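Local coordinates for calcium uptake protein 3, mitochondrial (Homo sapiens, PDB 6AGI) that senses calcium in the mitochondrial matrix through its EF-hands and, in a disulfide-linked heterodimer with MICU1, regulates the mitochondrial calcium uniporter channel, at residues A66-V71 with D209-V214; K77-L82 with Y231-N236. One frame throughout, in Å; residues are numbered along the deposited sequence.

Interaction 1 (A66-V71 with D209-V214); sequences AETPPV and DTTLLV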
ATOM      1  N   ALA B  66      -9.089  38.491   0.736  1.00 75.06           N
ATOM      2  CA  ALA B  66      -8.128  39.422   1.331  1.00 82.84           C
ATOM      3  C   ALA B  66      -7.806  39.138   2.800  1.00 68.49           C
ATOM      4  O   ALA B  66      -6.716  39.489   3.264  1.00 68.73           O
ATOM      5  CB  ALA B  66      -8.653  40.850   1.191  1.00 94.40           C
ATOM      6  N   GLU B  67      -8.712  38.488   3.530  1.00 64.46           N
ATOM      7  CA  GLU B  67      -8.437  38.090   4.907  1.00 81.58           C
ATOM      8  C   GLU B  67      -7.384  36.990   5.071  1.00 90.44           C
ATOM      9  O   GLU B  67      -6.625  37.024   6.046  1.00103.49           O
ATOM     10  CB  GLU B  67      -9.732  37.639   5.554  1.00 96.39           C
ATOM     11  CG  GLU B  67     -10.285  36.451   4.820  1.00109.07           C
ATOM     12  CD  GLU B  67      -9.887  35.145   5.435  1.00118.82           C
ATOM     13  OE1 GLU B  67      -9.426  35.143   6.598  1.00117.28           O
ATOM     14  OE2 GLU B  67      -9.930  34.154   4.681  1.00127.19           O
ATOM     15  N   THR B  68      -7.255  36.074   4.106  1.00 65.02           N
ATOM     16  CA  THR B  68      -6.804  34.705   4.386  1.00 49.64           C
ATOM     17  C   THR B  68      -5.572  34.665   5.295  1.00 40.91           C
ATOM     18  O   THR B  68      -4.584  35.369   5.032  1.00 44.74           O
ATOM     19  CB  THR B  68      -6.470  33.989   3.080  1.00 37.90           C
ATOM     20  OG1 THR B  68      -7.557  34.169   2.172  1.00 39.23           O
ATOM     21  CG2 THR B  68      -6.311  32.501   3.336  1.00 28.14           C
ATOM     22  N   PRO B  69      -5.554  33.803   6.314  1.00 31.57           N
ATOM     23  CA  PRO B  69      -4.393  33.753   7.196  1.00 24.02           C
ATOM     24  C   PRO B  69      -3.201  33.242   6.419  1.00 28.37           C
ATOM     25  O   PRO B  69      -3.350  32.375   5.548  1.00 21.99           O
ATOM     26  CB  PRO B  69      -4.801  32.748   8.289  1.00 22.89           C
ATOM     27  CG  PRO B  69      -6.300  32.610   8.180  1.00 24.95           C
ATOM     28  CD  PRO B  69      -6.611  32.855   6.722  1.00 33.71           C
ATOM     29  N   PRO B  70      -2.011  33.761   6.688  1.00 29.33           N
ATOM     30  CA  PRO B  70      -0.812  33.206   6.062  1.00 27.45           C
ATOM     31  C   PRO B  70      -0.560  31.796   6.577  1.00 27.50           C
ATOM     32  O   PRO B  70      -1.179  31.323   7.538  1.00 21.89           O
ATOM     33  CB  PRO B  70       0.304  34.170   6.468  1.00 33.86           C
ATOM     34  CG  PRO B  70      -0.236  34.956   7.616  1.00 34.95           C
ATOM     35  CD  PRO B  70      -1.721  34.841   7.645  1.00 34.79           C
ATOM     36  N   VAL B  71       0.387  31.122   5.923  1.00 26.19           N
ATOM     37  CA  VAL B  71       0.592  29.714   6.221  1.00 32.39           C
ATOM     38  C   VAL B  71       0.994  29.519   7.679  1.00 31.50           C
ATOM     39  O   VAL B  71       0.614  28.528   8.321  1.00 19.85           O
ATOM     40  CB  VAL B  71       1.613  29.127   5.231  1.00 26.29           C
ATOM     41  CG1 VAL B  71       2.992  29.679   5.512  1.00 37.41           C
ATOM     42  CG2 VAL B  71       1.605  27.614   5.286  1.00 18.43           C
ATOM     43  N   ASP B 209      -7.759  33.240  -8.046  1.00 48.94           N
ATOM     44  CA  ASP B 209      -7.128  32.958  -6.764  1.00 38.23           C
ATOM     45  C   ASP B 209      -8.107  32.221  -5.861  1.00 36.24           C
ATOM     46  O   ASP B 209      -9.323  32.337  -6.001  1.00 39.68           O
ATOM     47  CB  ASP B 209      -6.687  34.259  -6.083  1.00 40.75           C
ATOM     48  CG  ASP B 209      -5.277  34.668  -6.448  1.00 53.26           C
ATOM     49  OD1 ASP B 209      -4.697  34.046  -7.364  1.00 62.35           O
ATOM     50  OD2 ASP B 209      -4.769  35.637  -5.843  1.00 61.24           O
ATOM     51  N   THR B 210      -7.567  31.423  -4.949  1.00 24.11           N
ATOM     52  CA  THR B 210      -8.378  30.603  -4.069  1.00 23.22           C
ATOM     53  C   THR B 210      -7.811  30.730  -2.665  1.00 30.13           C
ATOM     54  O   THR B 210      -6.773  31.373  -2.448  1.00 34.42           O
ATOM     55  CB  THR B 210      -8.417  29.126  -4.498  1.00 37.06           C
ATOM     56  OG1 THR B 210      -7.085  28.600  -4.583  1.00 44.82           O
ATOM     57  CG2 THR B 210      -9.148  28.932  -5.831  1.00 35.21           C
ATOM     58  N   THR B 211      -8.519  30.135  -1.695  1.00 33.15           N
ATOM     59  CA  THR B 211      -8.051  30.208  -0.314  1.00 25.07           C
ATOM     60  C   THR B 211      -6.727  29.481  -0.131  1.00 28.63           C
ATOM     61  O   THR B 211      -5.809  30.019   0.489  1.00 30.10           O
ATOM     62  CB  THR B 211      -9.126  29.690   0.644  1.00 31.89           C
ATOM     63  OG1 THR B 211     -10.097  30.726   0.855  1.00 54.14           O
ATOM     64  CG2 THR B 211      -8.522  29.196   1.983  1.00 18.59           C
ATOM     65  N   LEU B 212      -6.592  28.265  -0.670  1.00 29.16           N
ATOM     66  CA  LEU B 212      -5.321  27.567  -0.489  1.00 17.90           C
ATOM     67  C   LEU B 212      -4.203  28.262  -1.256  1.00 18.91           C
ATOM     68  O   LEU B 212      -3.053  28.283  -0.802  1.00 18.85           O
ATOM     69  CB  LEU B 212      -5.443  26.101  -0.900  1.00 17.27           C
ATOM     70  CG  LEU B 212      -6.169  25.313   0.186  1.00 34.03           C
ATOM     71  CD1 LEU B 212      -6.225  23.842  -0.179  1.00 28.52           C
ATOM     72  CD2 LEU B 212      -5.520  25.533   1.584  1.00 30.40           C
ATOM     73  N   LEU B 213      -4.530  28.874  -2.391  1.00 20.04           N
ATOM     74  CA  LEU B 213      -3.521  29.561  -3.184  1.00 22.73           C
ATOM     75  C   LEU B 213      -2.959  30.787  -2.442  1.00 29.09           C
ATOM     76  O   LEU B 213      -1.736  30.987  -2.381  1.00 33.71           O
ATOM     77  CB  LEU B 213      -4.161  29.941  -4.510  1.00 22.67           C
ATOM     78  CG  LEU B 213      -3.471  29.680  -5.828  1.00 30.41           C
ATOM     79  CD1 LEU B 213      -3.018  28.250  -5.903  1.00 22.88           C
ATOM     80  CD2 LEU B 213      -4.477  29.998  -6.938  1.00 31.43           C
ATOM     81  N   VAL B 214      -3.838  31.601  -1.842  1.00 24.26           N
ATOM     82  CA  VAL B 214      -3.406  32.772  -1.074  1.00 37.95           C
ATOM     83  C   VAL B 214      -2.789  32.359   0.265  1.00 43.10           C
ATOM     84  O   VAL B 214      -1.790  32.938   0.722  1.00 40.08           O
ATOM     85  CB  VAL B 214      -4.594  33.733  -0.887  1.00 31.94           C
ATOM     86  CG1 VAL B 214      -4.198  34.914  -0.049  1.00 31.89           C
ATOM     87  CG2 VAL B 214      -5.036  34.237  -2.248  1.00 27.24           C
TER
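Thr68, in the loop that leaves helix 58-66, meets Thr211 and Val214 on the first turn of helix 211-217, a buried contact without any hydrogen bond across it. On the helical side the order begins with Thr210, the N-cap. Its OG1 accepts a weak bond from Leu213 N at 3.4 Å, while its carbonyl O takes Val214 N at 3.0 Å and closes the first helical turn. Threonine suits the place because its hydroxyl can reach forward to a first-turn amide that has no helical carbonyl before it to bind; the same OG1 also bonds to Glu92 OE1.

Thr211 follows and presents backbone as well as side chain. The methyl CG2 of Thr68 lies 3.8 Å from the Thr211 carbonyl O and 4.2 Å from the Thr211 methyl CG2. In Thr68 that methyl is anti to the backbone N, which leaves OG1 beside the N (chi1 -49°), so the carbon branch is the one turned to Thr211.

One turn on, Val214 points toward the loop and crosses Thr68 obliquely. Its CG1 stands 4.0 Å from Thr68 CB and about as far from Thr68 OG1, so this branch meets the root of the threonine fork. A beta-branched pair fits here: both side chains are short, and their rotation is limited close to the backbone.

The buried hydroxyls find partners nearby, Thr68 OG1 at Leu65 O and Thr211 OG1 at Val87 N. Polar links also come from the loop backbone, with Thr68 O bonded to Lys219 NZ and Pro69 O to His215 ND1. The contact thus fastens the exit of helix 58-66 to the start of helix 211-217, whose Leu212 packs against helices 90-101 and 227-250.

Interaction 2 (K77-L82 with Y231-N236); sequences KLFRNL and YRFMDN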
ATOM      1  N   LYS B  77      -7.663  24.177  13.297  1.00 16.43           N
ATOM      2  CA  LYS B  77      -8.901  24.940  13.283  1.00 17.24           C
ATOM      3  C   LYS B  77      -8.878  25.970  12.172  1.00 19.61           C
ATOM      4  O   LYS B  77      -9.676  26.912  12.204  1.00 18.45           O
ATOM      5  CB  LYS B  77      -9.170  25.628  14.628  1.00 20.86           C
ATOM      6  CG  LYS B  77      -9.898  24.762  15.665  1.00 19.08           C
ATOM      7  CD  LYS B  77      -9.599  25.226  17.078  1.00 56.74           C
ATOM      8  CE  LYS B  77      -8.181  24.814  17.521  1.00 65.17           C
ATOM      9  NZ  LYS B  77      -7.958  23.313  17.598  1.00 63.94           N
ATOM     10  N   LEU B  78      -7.980  25.814  11.204  1.00 16.54           N
ATOM     11  CA  LEU B  78      -7.918  26.717  10.069  1.00 31.46           C
ATOM     12  C   LEU B  78      -9.247  26.751   9.336  1.00 33.21           C
ATOM     13  O   LEU B  78      -9.830  27.824   9.114  1.00 37.92           O
ATOM     14  CB  LEU B  78      -6.773  26.275   9.148  1.00 28.95           C
ATOM     15  CG  LEU B  78      -6.604  27.004   7.808  1.00 26.27           C
ATOM     16  CD1 LEU B  78      -6.127  28.416   8.008  1.00 17.47           C
ATOM     17  CD2 LEU B  78      -5.668  26.251   6.862  1.00 17.85           C
ATOM     18  N   PHE B  79      -9.750  25.570   8.968  1.00 34.88           N
ATOM     19  CA  PHE B  79     -10.965  25.506   8.164  1.00 24.85           C
ATOM     20  C   PHE B  79     -12.191  25.893   8.958  1.00 27.29           C
ATOM     21  O   PHE B  79     -13.120  26.454   8.381  1.00 24.22           O
ATOM     22  CB  PHE B  79     -11.159  24.111   7.565  1.00 14.29           C
ATOM     23  CG  PHE B  79     -10.288  23.843   6.375  1.00 16.71           C
ATOM     24  CD1 PHE B  79      -8.943  24.141   6.402  1.00 30.42           C
ATOM     25  CD2 PHE B  79     -10.827  23.302   5.223  1.00 16.44           C
ATOM     26  CE1 PHE B  79      -8.154  23.900   5.311  1.00 41.82           C
ATOM     27  CE2 PHE B  79     -10.045  23.049   4.130  1.00 22.33           C
ATOM     28  CZ  PHE B  79      -8.703  23.349   4.172  1.00 32.83           C
ATOM     29  N   ARG B  80     -12.216  25.669  10.277  1.00 32.34           N
ATOM     30  CA  ARG B  80     -13.407  26.121  10.978  1.00 18.71           C
ATOM     31  C   ARG B  80     -13.370  27.588  11.324  1.00 20.19           C
ATOM     32  O   ARG B  80     -14.441  28.186  11.445  1.00 32.05           O
ATOM     33  CB  ARG B  80     -13.653  25.389  12.301  1.00 22.98           C
ATOM     34  CG  ARG B  80     -13.828  23.914  12.245  1.00 29.31           C
ATOM     35  CD  ARG B  80     -13.571  23.266  13.579  1.00 18.34           C
ATOM     36  NE  ARG B  80     -12.288  22.591  13.613  1.00 19.04           N
ATOM     37  CZ  ARG B  80     -11.897  21.794  14.598  1.00 24.78           C
ATOM     38  NH1 ARG B  80     -12.700  21.579  15.636  1.00 18.33           N
ATOM     39  NH2 ARG B  80     -10.706  21.204  14.526  1.00 22.68           N
ATOM     40  N   ASN B  81     -12.194  28.203  11.393  1.00 20.19           N
ATOM     41  CA  ASN B  81     -12.170  29.635  11.634  1.00 21.76           C
ATOM     42  C   ASN B  81     -12.481  30.410  10.359  1.00 32.87           C
ATOM     43  O   ASN B  81     -13.123  31.466  10.416  1.00 28.61           O
ATOM     44  CB  ASN B  81     -10.836  30.045  12.263  1.00 21.98           C
ATOM     45  CG  ASN B  81     -10.611  29.404  13.640  1.00 34.86           C
ATOM     46  OD1 ASN B  81     -11.565  29.019  14.335  1.00 27.55           O
ATOM     47  ND2 ASN B  81      -9.344  29.326  14.054  1.00 21.81           N
ATOM     48  N   LEU B  82     -11.971  29.929   9.221  1.00 33.97           N
ATOM     49  CA  LEU B  82     -12.460  30.282   7.887  1.00 31.71           C
ATOM     50  C   LEU B  82     -13.779  29.579   7.641  1.00 56.75           C
ATOM     51  O   LEU B  82     -13.848  28.587   6.919  1.00 86.70           O
ATOM     52  CB  LEU B  82     -11.494  29.817   6.822  1.00 19.64           C
ATOM     53  CG  LEU B  82     -10.201  30.499   6.569  1.00 37.91           C
ATOM     54  CD1 LEU B  82      -9.568  29.777   5.381  1.00 37.59           C
ATOM     55  CD2 LEU B  82     -10.645  31.856   6.267  1.00 21.62           C
ATOM     56  N   TYR B 231       3.949  19.616   5.419  1.00 21.26           N
ATOM     57  CA  TYR B 231       3.648  18.611   6.420  1.00 14.43           C
ATOM     58  C   TYR B 231       2.670  19.151   7.445  1.00 25.23           C
ATOM     59  O   TYR B 231       1.741  18.446   7.862  1.00 34.95           O
ATOM     60  CB  TYR B 231       4.943  18.169   7.113  1.00 16.71           C
ATOM     61  CG  TYR B 231       4.790  17.005   8.065  1.00 14.79           C
ATOM     62  CD1 TYR B 231       4.198  17.158   9.309  1.00 17.65           C
ATOM     63  CD2 TYR B 231       5.283  15.758   7.736  1.00 16.03           C
ATOM     64  CE1 TYR B 231       4.070  16.093  10.180  1.00 22.45           C
ATOM     65  CE2 TYR B 231       5.155  14.676   8.604  1.00 38.27           C
ATOM     66  CZ  TYR B 231       4.543  14.866   9.833  1.00 25.59           C
ATOM     67  OH  TYR B 231       4.410  13.827  10.707  1.00 38.66           O
ATOM     68  N   ARG B 232       2.868  20.395   7.888  1.00 17.89           N
ATOM     69  CA  ARG B 232       1.997  20.870   8.946  1.00 15.00           C
ATOM     70  C   ARG B 232       0.584  21.106   8.442  1.00 17.16           C
ATOM     71  O   ARG B 232      -0.381  20.860   9.175  1.00 15.79           O
ATOM     72  CB  ARG B 232       2.574  22.129   9.581  1.00 26.03           C
ATOM     73  CG  ARG B 232       3.804  21.863  10.393  1.00 25.00           C
ATOM     74  CD  ARG B 232       4.211  23.049  11.243  1.00 44.69           C
ATOM     75  NE  ARG B 232       4.914  24.058  10.460  1.00 67.33           N
ATOM     76  CZ  ARG B 232       6.219  24.296  10.569  1.00 75.10           C
ATOM     77  NH1 ARG B 232       6.957  23.572  11.407  1.00 67.82           N
ATOM     78  NH2 ARG B 232       6.793  25.232   9.818  1.00 83.70           N
ATOM     79  N   PHE B 233       0.433  21.555   7.192  1.00 23.39           N
ATOM     80  CA  PHE B 233      -0.898  21.710   6.630  1.00 13.87           C
ATOM     81  C   PHE B 233      -1.619  20.369   6.551  1.00 13.07           C
ATOM     82  O   PHE B 233      -2.782  20.268   6.970  1.00 12.83           O
ATOM     83  CB  PHE B 233      -0.835  22.359   5.263  1.00 14.25           C
ATOM     84  CG  PHE B 233      -2.188  22.495   4.628  1.00 14.08           C
ATOM     85  CD1 PHE B 233      -3.077  23.464   5.074  1.00 14.43           C
ATOM     86  CD2 PHE B 233      -2.592  21.645   3.618  1.00 13.77           C
ATOM     87  CE1 PHE B 233      -4.327  23.593   4.511  1.00 40.03           C
ATOM     88  CE2 PHE B 233      -3.850  21.766   3.048  1.00 30.12           C
ATOM     89  CZ  PHE B 233      -4.725  22.740   3.492  1.00 18.67           C
ATOM     90  N   MET B 234      -0.948  19.319   6.013  1.00 13.39           N
ATOM     91  CA  MET B 234      -1.638  18.035   5.912  1.00 12.27           C
ATOM     92  C   MET B 234      -1.886  17.390   7.276  1.00 18.51           C
ATOM     93  O   MET B 234      -2.961  16.809   7.505  1.00 19.00           O
ATOM     94  CB  MET B 234      -0.929  17.009   5.002  1.00 25.27           C
ATOM     95  CG  MET B 234      -0.714  17.426   3.539  1.00 12.51           C
ATOM     96  SD  MET B 234       0.503  16.653   2.533  1.00 12.76           S
ATOM     97  CE  MET B 234      -0.416  15.183   2.159  1.00 40.80           C
ATOM     98  N   ASP B 235      -0.955  17.526   8.216  1.00 14.46           N
ATOM     99  CA  ASP B 235      -1.195  17.007   9.557  1.00 12.38           C
ATOM    100  C   ASP B 235      -2.358  17.746  10.218  1.00 20.34           C
ATOM    101  O   ASP B 235      -3.240  17.125  10.833  1.00 21.97           O
ATOM    102  CB  ASP B 235       0.114  17.081  10.355  1.00 14.11           C
ATOM    103  CG  ASP B 235       0.028  16.426  11.727  1.00 29.90           C
ATOM    104  OD1 ASP B 235      -0.535  15.323  11.861  1.00 37.63           O
ATOM    105  OD2 ASP B 235       0.616  16.990  12.670  1.00 39.83           O
ATOM    106  N   ASN B 236      -2.414  19.067  10.053  1.00 17.80           N
ATOM    107  CA  ASN B 236      -3.487  19.823  10.687  1.00 21.24           C
ATOM    108  C   ASN B 236      -4.834  19.574  10.037  1.00 24.00           C
ATOM    109  O   ASN B 236      -5.865  19.683  10.711  1.00 26.35           O
ATOM    110  CB  ASN B 236      -3.228  21.326  10.621  1.00 17.56           C
ATOM    111  CG  ASN B 236      -2.078  21.740  11.446  1.00 21.91           C
ATOM    112  OD1 ASN B 236      -1.739  21.065  12.427  1.00 25.41           O
ATOM    113  ND2 ASN B 236      -1.518  22.910  11.136  1.00 18.47           N
TER
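Phe233 carries its ring anti to the backbone N (chi1 178°), which sends it out from helix 227-250 to Leu78 and Phe79 of the short helix 78-81. Leu78 likewise has CG anti to its N, whereas in Phe79 the ring is anti to the carbonyl carbon (chi1 -78°); neighbours on one turn thereby converge on a single ring.

The leucine comes in at the rim. Its CD2 lies in the plane of the Phe233 ring, 3.8 Å from CE1, and the two side chains cross at about a right angle. The side chains of Phe79 and Phe233 cross likewise, though their ring planes are inclined by only about 40°, with Phe79 CE1 3.9 Å from Phe233 CE1 and Phe79 CZ 4.1 Å from Phe233 CZ. Seen from the Phe79 ring, Phe233 CE1 sits at the edge, near the ring plane, so the rings meet at their outer carbons without stacking over one another. Phenylalanine suits both positions because its long, flat ring lets each helix reach the other, with the branched leucine beside them.

With an alanine for Phe233, Leu78 CD2 and the Phe79 ring edge would probably lose the ring they rest on, opening a gap between the helices.

Polar residues at the margin join the same elements: Arg80 forms salt bridges with Glu240 and Glu243, further along helix 227-250. Phe233 also packs on Leu96 and Ile99 of helix 90-101 and makes an edge-to-face contact with Phe216. Such a cluster of aromatic and aliphatic side chains is characteristic of the hydrophobic core between packed helices in this mainly helical EF-hand protein, away from the calcium sites.

Both contacts are buried and belong to one helical core away from the calcium sites, their centres 12 Å apart. They are joined through helices 211-217 and 227-250, successive in the chain: Leu212 of the first touches Phe233 of the second, its CD2 lying 3.5 Å from Phe233 CZ. Thr211 CG2 and Leu82 CD1, at 3.6 Å, make a second bridge. Their chemistry differs with position. Interaction 1 sets a loop against a helix start, so small threonines and a valine pack while hydroxyls and carbonyls bond to neighbours. Interaction 2 sets helix against helix through larger leucine and phenylalanine side chains, leaving charged pairing to its margin.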